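PDB 5Y7Q: fanconi-associated nuclease 1 homolog, which belongs to the FAN1 nuclease family and combines a helix-turn-helix domain, a SAP domain and a VRR-NUC domain in one chain. Local coordinates for residues A237-D240 / A241-L245; H436-P439 / A440-S444; P114-L118 / G119-A123; E497-L500 / D501-A505. All blocks are in the same frame, centred on the assembly; numbering follows the deposited sequence.

Overall arrangement
All four contacts are local, joining residues close in sequence: two in helices, one at a helix-to-strand turn and one in a loop. In sequence order they are contact 3, a helix-to-strand turn in the helix-turn-helix region; contact 1, the start of helix 236-253; contact 2, a loop of successive turns; and contact 4, a helix end in the VRR-NUC domain. Contacts 3 and 4 lie on opposite sides of the chain's centre, their own centres about 64 Å apart. Contacts 1 and 2 are about 20 Å apart between centres and approach the bound nucleic acid to about 8 and 7 Å between nearest atoms, against about 14 Å for contact 3 and about 21 Å for contact 4.

Contact 1 (A237-D240 / A241-L245); sequences ADVD and AYLHL
The carbonyl of Ala-237 accepts the amide of Ala-241 in the first of four successive i to i+4 bonds, the pattern that defines the alpha-helix and here begins helix 236-253. Ala-237 O and Ala-241 N are 2.9 Å apart, and the N-H...O angle is 138°. Asp-238 follows with a straighter bond (173°), its O lying 3.0 Å from Tyr-242 N. Its own side chain leaves the pairing and lies against Leu-275 of helix 273-292. Tyr-242 likewise meets the preceding turn only near its base: with CG anti to the backbone N (chi1 -161°), the ring is carried off the turn to Leu-198 and Arg-278. Val-239 adds a side-chain contact to the backbone bond. While its O accepts Leu-243 N at 3.0 Å, its CG1 methyl meets Leu-243 CD1 at 4.2 Å, a light apolar touch between branches one turn apart. Asp-240 closes the segment by accepting His-244 N at 3.0 Å from its O. Its carboxylate faces a different partner, OD1 forming a salt bridge with Arg-195 of helix 190-201.

The four carbonyls of 237-240 are thus each bonded to an amide one turn on, whereas most side chains turn to neighbouring helices. Arg-195 unites two kinds of outward contact: Val-239 and Leu-243 touch its side chain, and Asp-240 answers its charge, so helix 190-201 is joined to this turn by both packing and electrostatics.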
ATOM      1  N   ALA A 237     -23.128  -7.208  -3.932  1.00 90.90           N
ATOM      2  CA  ALA A 237     -22.487  -6.957  -5.223  1.00 85.93           C
ATOM      3  C   ALA A 237     -21.215  -6.134  -5.103  1.00 80.48           C
ATOM      4  O   ALA A 237     -20.391  -6.178  -6.018  1.00 80.21           O
ATOM      5  CB  ALA A 237     -23.444  -6.253  -6.179  1.00 81.98           C
ATOM      6  N   ASP A 238     -21.034  -5.384  -4.010  1.00 80.73           N
ATOM      7  CA  ASP A 238     -19.794  -4.627  -3.831  1.00 78.19           C
ATOM      8  C   ASP A 238     -18.647  -5.543  -3.420  1.00 73.04           C
ATOM      9  O   ASP A 238     -17.521  -5.380  -3.907  1.00 68.75           O
ATOM     10  CB  ASP A 238     -19.984  -3.498  -2.811  1.00 86.06           C
ATOM     11  CG  ASP A 238     -20.978  -2.441  -3.287  1.00 97.19           C
ATOM     12  OD1 ASP A 238     -21.571  -1.742  -2.429  1.00100.77           O
ATOM     13  OD2 ASP A 238     -21.175  -2.326  -4.520  1.00 98.82           O
ATOM     14  N   VAL A 239     -18.913  -6.519  -2.543  1.00 64.50           N
ATOM     15  CA  VAL A 239     -17.966  -7.615  -2.337  1.00 63.66           C
ATOM     16  C   VAL A 239     -17.657  -8.310  -3.662  1.00 66.85           C
ATOM     17  O   VAL A 239     -16.488  -8.432  -4.059  1.00 67.69           O
ATOM     18  CB  VAL A 239     -18.513  -8.616  -1.305  1.00 78.42           C
ATOM     19  CG1 VAL A 239     -17.489  -9.726  -1.038  1.00 63.84           C
ATOM     20  CG2 VAL A 239     -18.930  -7.903  -0.031  1.00 74.19           C
ATOM     21  N   ASP A 240     -18.704  -8.761  -4.370  1.00 69.40           N
ATOM     22  CA  ASP A 240     -18.505  -9.382  -5.682  1.00 80.43           C
ATOM     23  C   ASP A 240     -17.583  -8.546  -6.570  1.00 82.00           C
ATOM     24  O   ASP A 240     -16.684  -9.081  -7.231  1.00 88.27           O
ATOM     25  CB  ASP A 240     -19.849  -9.592  -6.394  1.00 86.23           C
ATOM     26  CG  ASP A 240     -20.738 -10.609  -5.701  1.00 93.94           C
ATOM     27  OD1 ASP A 240     -20.206 -11.465  -4.975  1.00 95.54           O
ATOM     28  OD2 ASP A 240     -21.976 -10.565  -5.887  1.00105.50           O
ATOM     29  N   ALA A 241     -17.771  -7.226  -6.576  1.00 75.10           N
ATOM     30  CA  ALA A 241     -17.003  -6.394  -7.490  1.00 67.10           C
ATOM     31  C   ALA A 241     -15.553  -6.301  -7.061  1.00 70.48           C
ATOM     32  O   ALA A 241     -14.653  -6.409  -7.898  1.00 78.76           O
ATOM     33  CB  ALA A 241     -17.623  -5.002  -7.601  1.00 61.90           C
ATOM     34  N   TYR A 242     -15.303  -6.066  -5.767  1.00 74.06           N
ATOM     35  CA  TYR A 242     -13.922  -6.038  -5.270  1.00 65.84           C
ATOM     36  C   TYR A 242     -13.200  -7.314  -5.668  1.00 66.97           C
ATOM     37  O   TYR A 242     -12.049  -7.276  -6.133  1.00 56.39           O
ATOM     38  CB  TYR A 242     -13.913  -5.866  -3.741  1.00 59.06           C
ATOM     39  CG  TYR A 242     -12.621  -5.388  -3.109  1.00 59.50           C
ATOM     40  CD1 TYR A 242     -11.495  -6.186  -3.082  1.00 60.16           C
ATOM     41  CD2 TYR A 242     -12.544  -4.136  -2.508  1.00 70.00           C
ATOM     42  CE1 TYR A 242     -10.306  -5.745  -2.504  1.00 66.31           C
ATOM     43  CE2 TYR A 242     -11.360  -3.681  -1.925  1.00 70.91           C
ATOM     44  CZ  TYR A 242     -10.241  -4.495  -1.922  1.00 75.36           C
ATOM     45  OH  TYR A 242      -9.053  -4.064  -1.337  1.00 84.77           O
ATOM     46  N   LEU A 243     -13.889  -8.461  -5.536  1.00 63.75           N
ATOM     47  CA  LEU A 243     -13.279  -9.723  -5.929  1.00 60.82           C
ATOM     48  C   LEU A 243     -13.005  -9.756  -7.419  1.00 62.54           C
ATOM     49  O   LEU A 243     -11.986 -10.309  -7.858  1.00 75.16           O
ATOM     50  CB  LEU A 243     -14.163 -10.887  -5.519  1.00 67.38           C
ATOM     51  CG  LEU A 243     -14.100 -11.121  -4.016  1.00 66.14           C
ATOM     52  CD1 LEU A 243     -15.135 -12.130  -3.604  1.00 65.50           C
ATOM     53  CD2 LEU A 243     -12.695 -11.551  -3.608  1.00 61.77           C
ATOM     54  N   HIS A 244     -13.883  -9.158  -8.222  1.00 62.06           N
ATOM     55  CA  HIS A 244     -13.633  -9.199  -9.655  1.00 62.82           C
ATOM     56  C   HIS A 244     -12.433  -8.340 -10.039  1.00 60.47           C
ATOM     57  O   HIS A 244     -11.586  -8.762 -10.832  1.00 64.74           O
ATOM     58  CB  HIS A 244     -14.852  -8.773 -10.442  1.00 64.16           C
ATOM     59  CG  HIS A 244     -14.656  -8.934 -11.910  1.00 71.28           C
ATOM     60  ND1 HIS A 244     -14.866  -7.912 -12.810  1.00 71.39           N
ATOM     61  CD2 HIS A 244     -14.200  -9.988 -12.629  1.00 69.45           C
ATOM     62  CE1 HIS A 244     -14.582  -8.339 -14.027  1.00 71.55           C
ATOM     63  NE2 HIS A 244     -14.171  -9.593 -13.944  1.00 77.31           N
ATOM     64  N   LEU A 245     -12.349  -7.124  -9.513  1.00 58.27           N
ATOM     65  CA  LEU A 245     -11.188  -6.308  -9.822  1.00 56.42           C
ATOM     66  C   LEU A 245      -9.933  -7.008  -9.362  1.00 57.33           C
ATOM     67  O   LEU A 245      -8.994  -7.183 -10.143  1.00 67.20           O
ATOM     68  CB  LEU A 245     -11.308  -4.927  -9.189  1.00 57.01           C
ATOM     69  CG  LEU A 245     -12.571  -4.167  -9.603  1.00 57.98           C
ATOM     70  CD1 LEU A 245     -12.647  -2.827  -8.899  1.00 55.43           C
ATOM     71  CD2 LEU A 245     -12.593  -3.999 -11.109  1.00 61.35           C
TER

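Contact 2 (H436-P439 / A440-S444); sequences HSAP and ADLHS
Pro-439 and Leu-442 cross obliquely, the proline ring presenting CG to the leucine stem, where Leu-442 CB approaches it to 4.0 Å. Beyond that crossing the leucine continues to a second partner. Its CG stands anti to the backbone N (chi1 176°), and this sends the branch back over the preceding segment until CD2 meets the methyl of Ala-438, 3.9 Å from Ala-438 CB. One side chain thus touches two consecutive residues, by its stem and by one tip. Asp-441 comes to the same proline by another route. Its CG is held between the backbone N and the carbonyl carbon (chi1 58°), which brings the carboxylate back toward the ring: OD1 lies 3.5 Å from Pro-439 CB. The other oxygen, OD2, is engaged in a salt bridge with Arg-451, so the charge is answered outside the turn while the proline borders the group.

Phe-447 of helix 447-450 packs on Pro-439, Asp-441 and Leu-442 alike, and Leu-442 also reaches Ile-519 of helix 519-522.

In the backbone, Leu-442 N gives a weak hydrogen bond to Pro-439 O, 3.4 Å long. Ala-440 and Asp-441 between them have the backbone angles of a type I beta turn. A second bond repeats the span two residues later, from Ser-444 N to Asp-441 O at 2.7 Å, round Leu-442 and His-443. The two type I turns overlap at Asp-441 and Leu-442, a double turn in the loop joining helices 420-423 and 447-450.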
ATOM      1  N   HIS A 436      -7.581  -1.287  12.020  1.00 55.41           N
ATOM      2  CA  HIS A 436      -7.341  -0.154  11.109  1.00 53.55           C
ATOM      3  C   HIS A 436      -6.146   0.702  11.522  1.00 51.61           C
ATOM      4  O   HIS A 436      -6.115   1.269  12.619  1.00 58.24           O
ATOM      5  CB  HIS A 436      -8.546   0.781  11.039  1.00 54.92           C
ATOM      6  CG  HIS A 436      -9.800   0.150  10.534  1.00 63.04           C
ATOM      7  ND1 HIS A 436     -10.111   0.090   9.195  1.00 69.79           N
ATOM      8  CD2 HIS A 436     -10.851  -0.390  11.192  1.00 69.47           C
ATOM      9  CE1 HIS A 436     -11.287  -0.489   9.045  1.00 72.85           C
ATOM     10  NE2 HIS A 436     -11.755  -0.791  10.242  1.00 78.92           N
ATOM     11  N   SER A 437      -5.195   0.883  10.609  1.00 59.82           N
ATOM     12  CA  SER A 437      -4.152   1.862  10.892  1.00 59.08           C
ATOM     13  C   SER A 437      -4.597   3.299  10.582  1.00 56.41           C
ATOM     14  O   SER A 437      -4.072   4.230  11.189  1.00 56.21           O
ATOM     15  CB  SER A 437      -2.871   1.499  10.142  1.00 55.99           C
ATOM     16  OG  SER A 437      -2.945   1.942   8.812  1.00 66.46           O
ATOM     17  N   ALA A 438      -5.600   3.477   9.726  1.00 57.14           N
ATOM     18  CA  ALA A 438      -6.201   4.739   9.325  1.00 51.12           C
ATOM     19  C   ALA A 438      -7.693   4.547   9.114  1.00 52.95           C
ATOM     20  O   ALA A 438      -8.148   3.427   8.857  1.00 68.86           O
ATOM     21  CB  ALA A 438      -5.584   5.236   8.014  1.00 57.68           C
ATOM     22  N   PRO A 439      -8.481   5.618   9.172  1.00 51.29           N
ATOM     23  CA  PRO A 439      -9.883   5.507   8.769  1.00 52.84           C
ATOM     24  C   PRO A 439     -10.002   5.130   7.302  1.00 60.53           C
ATOM     25  O   PRO A 439      -9.107   5.371   6.495  1.00 60.36           O
ATOM     26  CB  PRO A 439     -10.433   6.912   9.017  1.00 57.63           C
ATOM     27  CG  PRO A 439      -9.243   7.789   8.876  1.00 53.91           C
ATOM     28  CD  PRO A 439      -8.144   7.006   9.544  1.00 47.85           C
ATOM     29  N   ALA A 440     -11.146   4.539   6.953  1.00 69.55           N
ATOM     30  CA  ALA A 440     -11.341   4.088   5.582  1.00 64.25           C
ATOM     31  C   ALA A 440     -11.501   5.260   4.620  1.00 68.50           C
ATOM     32  O   ALA A 440     -11.033   5.187   3.478  1.00 71.83           O
ATOM     33  CB  ALA A 440     -12.549   3.158   5.514  1.00 67.92           C
ATOM     34  N   ASP A 441     -12.110   6.358   5.071  1.00 71.51           N
ATOM     35  CA  ASP A 441     -12.386   7.506   4.217  1.00 77.82           C
ATOM     36  C   ASP A 441     -11.207   8.476   4.108  1.00 79.08           C
ATOM     37  O   ASP A 441     -11.357   9.530   3.482  1.00 79.03           O
ATOM     38  CB  ASP A 441     -13.645   8.253   4.688  1.00 85.15           C
ATOM     39  CG  ASP A 441     -13.555   8.744   6.125  1.00 90.38           C
ATOM     40  OD1 ASP A 441     -13.117   7.971   6.998  1.00 98.38           O
ATOM     41  OD2 ASP A 441     -13.941   9.904   6.388  1.00 92.44           O
ATOM     42  N   LEU A 442     -10.043   8.135   4.681  1.00 74.27           N
ATOM     43  CA  LEU A 442      -8.919   9.073   4.752  1.00 74.29           C
ATOM     44  C   LEU A 442      -8.617   9.746   3.420  1.00 84.11           C
ATOM     45  O   LEU A 442      -8.209  10.916   3.400  1.00 86.47           O
ATOM     46  CB  LEU A 442      -7.656   8.358   5.244  1.00 63.97           C
ATOM     47  CG  LEU A 442      -6.365   9.176   5.285  1.00 58.95           C
ATOM     48  CD1 LEU A 442      -6.489  10.348   6.248  1.00 53.31           C
ATOM     49  CD2 LEU A 442      -5.182   8.312   5.660  1.00 52.83           C
ATOM     50  N   HIS A 443      -8.783   9.030   2.302  1.00 87.16           N
ATOM     51  CA  HIS A 443      -8.523   9.603   0.986  1.00 85.54           C
ATOM     52  C   HIS A 443      -9.780  10.078   0.265  1.00 97.38           C
ATOM     53  O   HIS A 443      -9.678  10.560  -0.869  1.00108.74           O
ATOM     54  CB  HIS A 443      -7.730   8.612   0.134  1.00 83.19           C
ATOM     55  CG  HIS A 443      -6.311   8.461   0.591  1.00 89.19           C
ATOM     56  ND1 HIS A 443      -5.399   9.496   0.536  1.00 93.26           N
ATOM     57  CD2 HIS A 443      -5.659   7.418   1.162  1.00 88.35           C
ATOM     58  CE1 HIS A 443      -4.241   9.089   1.027  1.00 90.25           C
ATOM     59  NE2 HIS A 443      -4.372   7.833   1.414  1.00 87.17           N
ATOM     60  N   SER A 444     -10.949   9.995   0.903  1.00 97.01           N
ATOM     61  CA  SER A 444     -12.177  10.534   0.329  1.00101.62           C
ATOM     62  C   SER A 444     -12.124  12.068   0.250  1.00103.96           C
ATOM     63  O   SER A 444     -11.330  12.735   0.925  1.00 97.53           O
ATOM     64  CB  SER A 444     -13.390  10.086   1.148  1.00103.26           C
ATOM     65  OG  SER A 444     -14.590  10.160   0.388  1.00113.16           O
TER

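Contact 3 (P114-L118 / G119-A123); sequences PLLAL and GWVDA
Leu-116 and Val-121 form the dense part of this helix-to-strand turn: Leu-116 CD2 reaches Val-121 CG1 at 3.6 Å and, further along the strand, Ala-123 CB at 4.1 Å. Alongside, Leu-115 CB meets the other valine branch, Val-121 CG2, at 3.9 Å, so both methyls of Val-121 are matched by leucines of the last helical turn. The backbones also meet, Leu-116 CA lying 3.5 Å from Val-121 O in a CA-H...O contact.

On the solvent side Ala-117 takes no part, and Leu-118, though exposed, lays one methyl on the Trp-120 indole. The two side chains run the same way, and Leu-118 CD1 sits over one ring face in a CH-pi contact, 3.9 Å from the centroid of the six-membered ring of Trp-120 and only 12° off its normal. Between the two regions lies Gly-119, whose positive phi (78°) lets the chain leave the helix. Its N bonds to Leu-116 O at 3.1 Å, approaching from well above the carbonyl plane.

The axes of 114-118 and of strand 121-123 stand at 100° to each other. Strand 121-123 lies at the edge of a three-stranded antiparallel sheet, where it pairs with strand 184-187. Trp-120 meets Phe-69 and Ala-72 of helix 64-75 and Leu-84 of helix 78-89, while Val-121 touches Met-87 of helix 78-89 and Tyr-185 of strand 184-187.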
ATOM      1  N   PRO A 114     -13.036 -35.787   8.832  1.00 88.82           N
ATOM      2  CA  PRO A 114     -14.319 -35.068   8.702  1.00 85.15           C
ATOM      3  C   PRO A 114     -14.292 -33.979   7.640  1.00 77.71           C
ATOM      4  O   PRO A 114     -15.334 -33.718   7.022  1.00 76.82           O
ATOM      5  CB  PRO A 114     -14.554 -34.489  10.106  1.00 73.45           C
ATOM      6  CG  PRO A 114     -13.627 -35.199  10.995  1.00 78.64           C
ATOM      7  CD  PRO A 114     -12.441 -35.547  10.159  1.00 82.12           C
ATOM      8  N   LEU A 115     -13.124 -33.352   7.405  1.00 70.93           N
ATOM      9  CA  LEU A 115     -12.966 -32.382   6.316  1.00 69.79           C
ATOM     10  C   LEU A 115     -13.083 -33.048   4.951  1.00 65.34           C
ATOM     11  O   LEU A 115     -13.665 -32.475   4.023  1.00 65.46           O
ATOM     12  CB  LEU A 115     -11.619 -31.651   6.434  1.00 65.85           C
ATOM     13  CG  LEU A 115     -11.398 -30.999   7.800  1.00 65.08           C
ATOM     14  CD1 LEU A 115     -10.017 -30.416   7.952  1.00 62.99           C
ATOM     15  CD2 LEU A 115     -12.460 -29.942   8.042  1.00 67.86           C
ATOM     16  N   LEU A 116     -12.523 -34.248   4.799  1.00 72.19           N
ATOM     17  CA  LEU A 116     -12.737 -34.994   3.563  1.00 70.81           C
ATOM     18  C   LEU A 116     -14.221 -35.260   3.321  1.00 74.40           C
ATOM     19  O   LEU A 116     -14.686 -35.195   2.177  1.00 76.99           O
ATOM     20  CB  LEU A 116     -11.951 -36.304   3.588  1.00 70.06           C
ATOM     21  CG  LEU A 116     -10.438 -36.150   3.752  1.00 73.88           C
ATOM     22  CD1 LEU A 116      -9.771 -37.500   3.722  1.00 71.60           C
ATOM     23  CD2 LEU A 116      -9.852 -35.251   2.683  1.00 64.28           C
ATOM     24  N   ALA A 117     -14.990 -35.542   4.382  1.00 85.50           N
ATOM     25  CA  ALA A 117     -16.405 -35.889   4.172  1.00 95.32           C
ATOM     26  C   ALA A 117     -17.225 -34.712   3.630  1.00 97.62           C
ATOM     27  O   ALA A 117     -18.198 -34.924   2.890  1.00 96.99           O
ATOM     28  CB  ALA A 117     -17.037 -36.416   5.468  1.00 94.04           C
ATOM     29  N   LEU A 118     -16.863 -33.483   4.000  1.00 74.70           N
ATOM     30  CA  LEU A 118     -17.526 -32.274   3.529  1.00 82.78           C
ATOM     31  C   LEU A 118     -17.031 -31.804   2.166  1.00 86.06           C
ATOM     32  O   LEU A 118     -17.624 -30.882   1.589  1.00 89.63           O
ATOM     33  CB  LEU A 118     -17.307 -31.139   4.526  1.00 78.94           C
ATOM     34  CG  LEU A 118     -18.015 -31.179   5.870  1.00 83.99           C
ATOM     35  CD1 LEU A 118     -17.190 -30.412   6.916  1.00 69.88           C
ATOM     36  CD2 LEU A 118     -19.407 -30.595   5.722  1.00 75.98           C
ATOM     37  N   GLY A 119     -15.942 -32.376   1.658  1.00 75.64           N
ATOM     38  CA  GLY A 119     -15.361 -31.899   0.428  1.00 78.83           C
ATOM     39  C   GLY A 119     -14.538 -30.629   0.554  1.00 76.93           C
ATOM     40  O   GLY A 119     -14.027 -30.136  -0.464  1.00 73.85           O
ATOM     41  N   TRP A 120     -14.387 -30.083   1.759  1.00 66.83           N
ATOM     42  CA  TRP A 120     -13.513 -28.931   1.915  1.00 71.69           C
ATOM     43  C   TRP A 120     -12.043 -29.297   1.770  1.00 74.87           C
ATOM     44  O   TRP A 120     -11.209 -28.399   1.634  1.00 72.14           O
ATOM     45  CB  TRP A 120     -13.749 -28.270   3.268  1.00 72.69           C
ATOM     46  CG  TRP A 120     -15.135 -27.759   3.434  1.00 77.96           C
ATOM     47  CD1 TRP A 120     -16.092 -27.625   2.465  1.00 85.22           C
ATOM     48  CD2 TRP A 120     -15.729 -27.315   4.648  1.00 69.17           C
ATOM     49  NE1 TRP A 120     -17.249 -27.116   3.008  1.00 79.00           N
ATOM     50  CE2 TRP A 120     -17.050 -26.918   4.348  1.00 70.84           C
ATOM     51  CE3 TRP A 120     -15.266 -27.197   5.961  1.00 65.44           C
ATOM     52  CZ2 TRP A 120     -17.915 -26.427   5.312  1.00 76.50           C
ATOM     53  CZ3 TRP A 120     -16.120 -26.703   6.911  1.00 73.20           C
ATOM     54  CH2 TRP A 120     -17.435 -26.326   6.586  1.00 78.62           C
ATOM     55  N   VAL A 121     -11.703 -30.582   1.812  1.00 72.63           N
ATOM     56  CA  VAL A 121     -10.364 -31.052   1.489  1.00 65.32           C
ATOM     57  C   VAL A 121     -10.523 -32.275   0.599  1.00 76.16           C
ATOM     58  O   VAL A 121     -11.314 -33.167   0.913  1.00 93.24           O
ATOM     59  CB  VAL A 121      -9.546 -31.392   2.754  1.00 66.10           C
ATOM     60  CG1 VAL A 121      -8.211 -32.027   2.391  1.00 59.96           C
ATOM     61  CG2 VAL A 121      -9.309 -30.153   3.619  1.00 57.57           C
ATOM     62  N   ASP A 122      -9.848 -32.260  -0.553  1.00 82.26           N
ATOM     63  CA  ASP A 122      -9.634 -33.421  -1.411  1.00 78.30           C
ATOM     64  C   ASP A 122      -8.436 -34.202  -0.881  1.00 71.83           C
ATOM     65  O   ASP A 122      -7.368 -33.616  -0.664  1.00 63.18           O
ATOM     66  CB  ASP A 122      -9.323 -32.978  -2.852  1.00 87.33           C
ATOM     67  CG  ASP A 122     -10.509 -33.072  -3.808  1.00106.68           C
ATOM     68  OD1 ASP A 122     -11.300 -34.049  -3.713  1.00121.14           O
ATOM     69  OD2 ASP A 122     -10.613 -32.177  -4.694  1.00 99.45           O
ATOM     70  N   ALA A 123      -8.610 -35.503  -0.624  1.00 72.73           N
ATOM     71  CA  ALA A 123      -7.437 -36.358  -0.725  1.00 69.51           C
ATOM     72  C   ALA A 123      -7.257 -36.749  -2.177  1.00 74.57           C
ATOM     73  O   ALA A 123      -8.194 -36.666  -2.975  1.00 91.12           O
ATOM     74  CB  ALA A 123      -7.530 -37.579   0.169  1.00 66.87           C
TER

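Contact 4 (E497-L500 / D501-A505); sequences EQAL and DCLPA
Three successive i to i+4 bonds finish helix 493-502, from Asp-501 N to Glu-497 O (3.0 Å), from Cys-502 N to Gln-498 O (2.9 Å), and, more weakly, from Leu-503 N to Ala-499 O (3.0 Å). This is a helix C-terminus within the VRR-NUC domain: Leu-503 leaves helical backbone angles, and Pro-504 takes the N-cap position of the following helix 505-517.

Glu-497 and Asp-501, one turn apart, place like charges near each other, with Glu-497 OE1 and Asp-501 OD2 separated by 4.3 Å. The aspartate's CG lies beside its own backbone N (chi1 -68°), a torsion that folds the carboxylate back over the preceding turn. Any repulsion is probably eased from helix 467-478, where Arg-472 forms a salt bridge with Glu-497 OE1 and Arg-468 touches the Asp-501 side chain. Arg-468 also donates through NE to Leu-500 O, and Arg-537 does the same for Asp-501 O, so two carbonyls at this helix end find arginine partners.

On another flank Cys-502 lies over the preceding turn, SG standing 3.6 Å from Gln-498 O. The glutamine's amide end is directed elsewhere, its OE1 accepting a hydrogen bond from His-404. Both residues pack on Phe-532 of strand 529-533.

Ala-499, Leu-500 and Leu-503 pack on helix 409-418, and Leu-503 also reaches Tyr-539 of strand 538-545. Within the turn the CD1 methyl of Leu-503 comes to rest 4.0 Å from Ala-499 CB.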
ATOM      1  N   GLU A 497      11.064  18.249  21.034  1.00 60.43           N
ATOM      2  CA  GLU A 497      11.110  19.461  21.840  1.00 69.75           C
ATOM      3  C   GLU A 497      11.691  20.615  21.029  1.00 77.05           C
ATOM      4  O   GLU A 497      11.112  21.714  20.975  1.00 77.75           O
ATOM      5  CB  GLU A 497      11.905  19.199  23.124  1.00 80.05           C
ATOM      6  CG  GLU A 497      11.148  19.493  24.447  1.00105.04           C
ATOM      7  CD  GLU A 497       9.751  18.846  24.538  1.00114.99           C
ATOM      8  OE1 GLU A 497       8.742  19.581  24.418  1.00118.63           O
ATOM      9  OE2 GLU A 497       9.657  17.610  24.739  1.00114.52           O
ATOM     10  N   GLN A 498      12.805  20.361  20.330  1.00 76.04           N
ATOM     11  CA  GLN A 498      13.352  21.381  19.437  1.00 66.07           C
ATOM     12  C   GLN A 498      12.336  21.797  18.379  1.00 64.81           C
ATOM     13  O   GLN A 498      12.147  22.993  18.133  1.00 66.46           O
ATOM     14  CB  GLN A 498      14.646  20.882  18.797  1.00 56.19           C
ATOM     15  CG  GLN A 498      15.688  20.533  19.841  1.00 64.88           C
ATOM     16  CD  GLN A 498      16.988  20.047  19.248  1.00 71.63           C
ATOM     17  OE1 GLN A 498      17.022  19.546  18.129  1.00 66.33           O
ATOM     18  NE2 GLN A 498      18.076  20.202  20.000  1.00 84.31           N
ATOM     19  N   ALA A 499      11.632  20.836  17.772  1.00 64.29           N
ATOM     20  CA  ALA A 499      10.613  21.215  16.800  1.00 57.74           C
ATOM     21  C   ALA A 499       9.533  22.085  17.441  1.00 62.21           C
ATOM     22  O   ALA A 499       9.128  23.104  16.870  1.00 66.71           O
ATOM     23  CB  ALA A 499      10.009  19.969  16.171  1.00 57.94           C
ATOM     24  N   LEU A 500       9.109  21.741  18.657  1.00 61.74           N
ATOM     25  CA  LEU A 500       8.017  22.458  19.297  1.00 65.71           C
ATOM     26  C   LEU A 500       8.402  23.896  19.567  1.00 77.07           C
ATOM     27  O   LEU A 500       7.625  24.825  19.309  1.00 83.20           O
ATOM     28  CB  LEU A 500       7.625  21.769  20.595  1.00 61.60           C
ATOM     29  CG  LEU A 500       6.749  20.522  20.468  1.00 71.38           C
ATOM     30  CD1 LEU A 500       6.106  20.237  21.817  1.00 87.67           C
ATOM     31  CD2 LEU A 500       5.676  20.695  19.406  1.00 56.38           C
ATOM     32  N   ASP A 501       9.589  24.097  20.118  1.00 79.23           N
ATOM     33  CA  ASP A 501       9.946  25.430  20.554  1.00 90.50           C
ATOM     34  C   ASP A 501      10.544  26.290  19.442  1.00 83.49           C
ATOM     35  O   ASP A 501      10.489  27.521  19.543  1.00 79.61           O
ATOM     36  CB  ASP A 501      10.856  25.316  21.784  1.00107.68           C
ATOM     37  CG  ASP A 501      10.094  24.757  23.023  1.00122.87           C
ATOM     38  OD1 ASP A 501       9.432  25.555  23.742  1.00125.07           O
ATOM     39  OD2 ASP A 501      10.139  23.521  23.266  1.00117.46           O
ATOM     40  N   CYS A 502      11.081  25.688  18.374  1.00 83.14           N
ATOM     41  CA  CYS A 502      11.641  26.462  17.268  1.00 79.38           C
ATOM     42  C   CYS A 502      10.699  26.688  16.089  1.00 78.76           C
ATOM     43  O   CYS A 502      10.997  27.541  15.253  1.00 89.18           O
ATOM     44  CB  CYS A 502      12.909  25.792  16.729  1.00 84.60           C
ATOM     45  SG  CYS A 502      14.315  25.793  17.844  1.00 99.82           S
ATOM     46  N   LEU A 503       9.574  25.983  15.988  1.00 70.07           N
ATOM     47  CA  LEU A 503       8.734  26.127  14.804  1.00 62.10           C
ATOM     48  C   LEU A 503       7.579  27.064  15.095  1.00 68.96           C
ATOM     49  O   LEU A 503       6.812  26.817  16.041  1.00 77.49           O
ATOM     50  CB  LEU A 503       8.199  24.777  14.339  1.00 59.59           C
ATOM     51  CG  LEU A 503       9.196  23.820  13.667  1.00 60.21           C
ATOM     52  CD1 LEU A 503       8.559  22.478  13.356  1.00 52.40           C
ATOM     53  CD2 LEU A 503       9.767  24.442  12.412  1.00 61.92           C
ATOM     54  N   PRO A 504       7.404  28.120  14.302  1.00 74.90           N
ATOM     55  CA  PRO A 504       6.266  29.022  14.499  1.00 76.65           C
ATOM     56  C   PRO A 504       4.950  28.289  14.325  1.00 75.29           C
ATOM     57  O   PRO A 504       4.820  27.396  13.488  1.00 77.79           O
ATOM     58  CB  PRO A 504       6.454  30.082  13.406  1.00 71.42           C
ATOM     59  CG  PRO A 504       7.889  29.984  13.006  1.00 69.12           C
ATOM     60  CD  PRO A 504       8.256  28.541  13.181  1.00 81.56           C
ATOM     61  N   ALA A 505       3.966  28.679  15.140  1.00 78.85           N
ATOM     62  CA  ALA A 505       2.627  28.116  15.028  1.00 73.14           C
ATOM     63  C   ALA A 505       1.982  28.443  13.691  1.00 79.05           C
ATOM     64  O   ALA A 505       1.267  27.601  13.141  1.00 86.55           O
ATOM     65  CB  ALA A 505       1.744  28.616  16.165  1.00 76.50           C
TER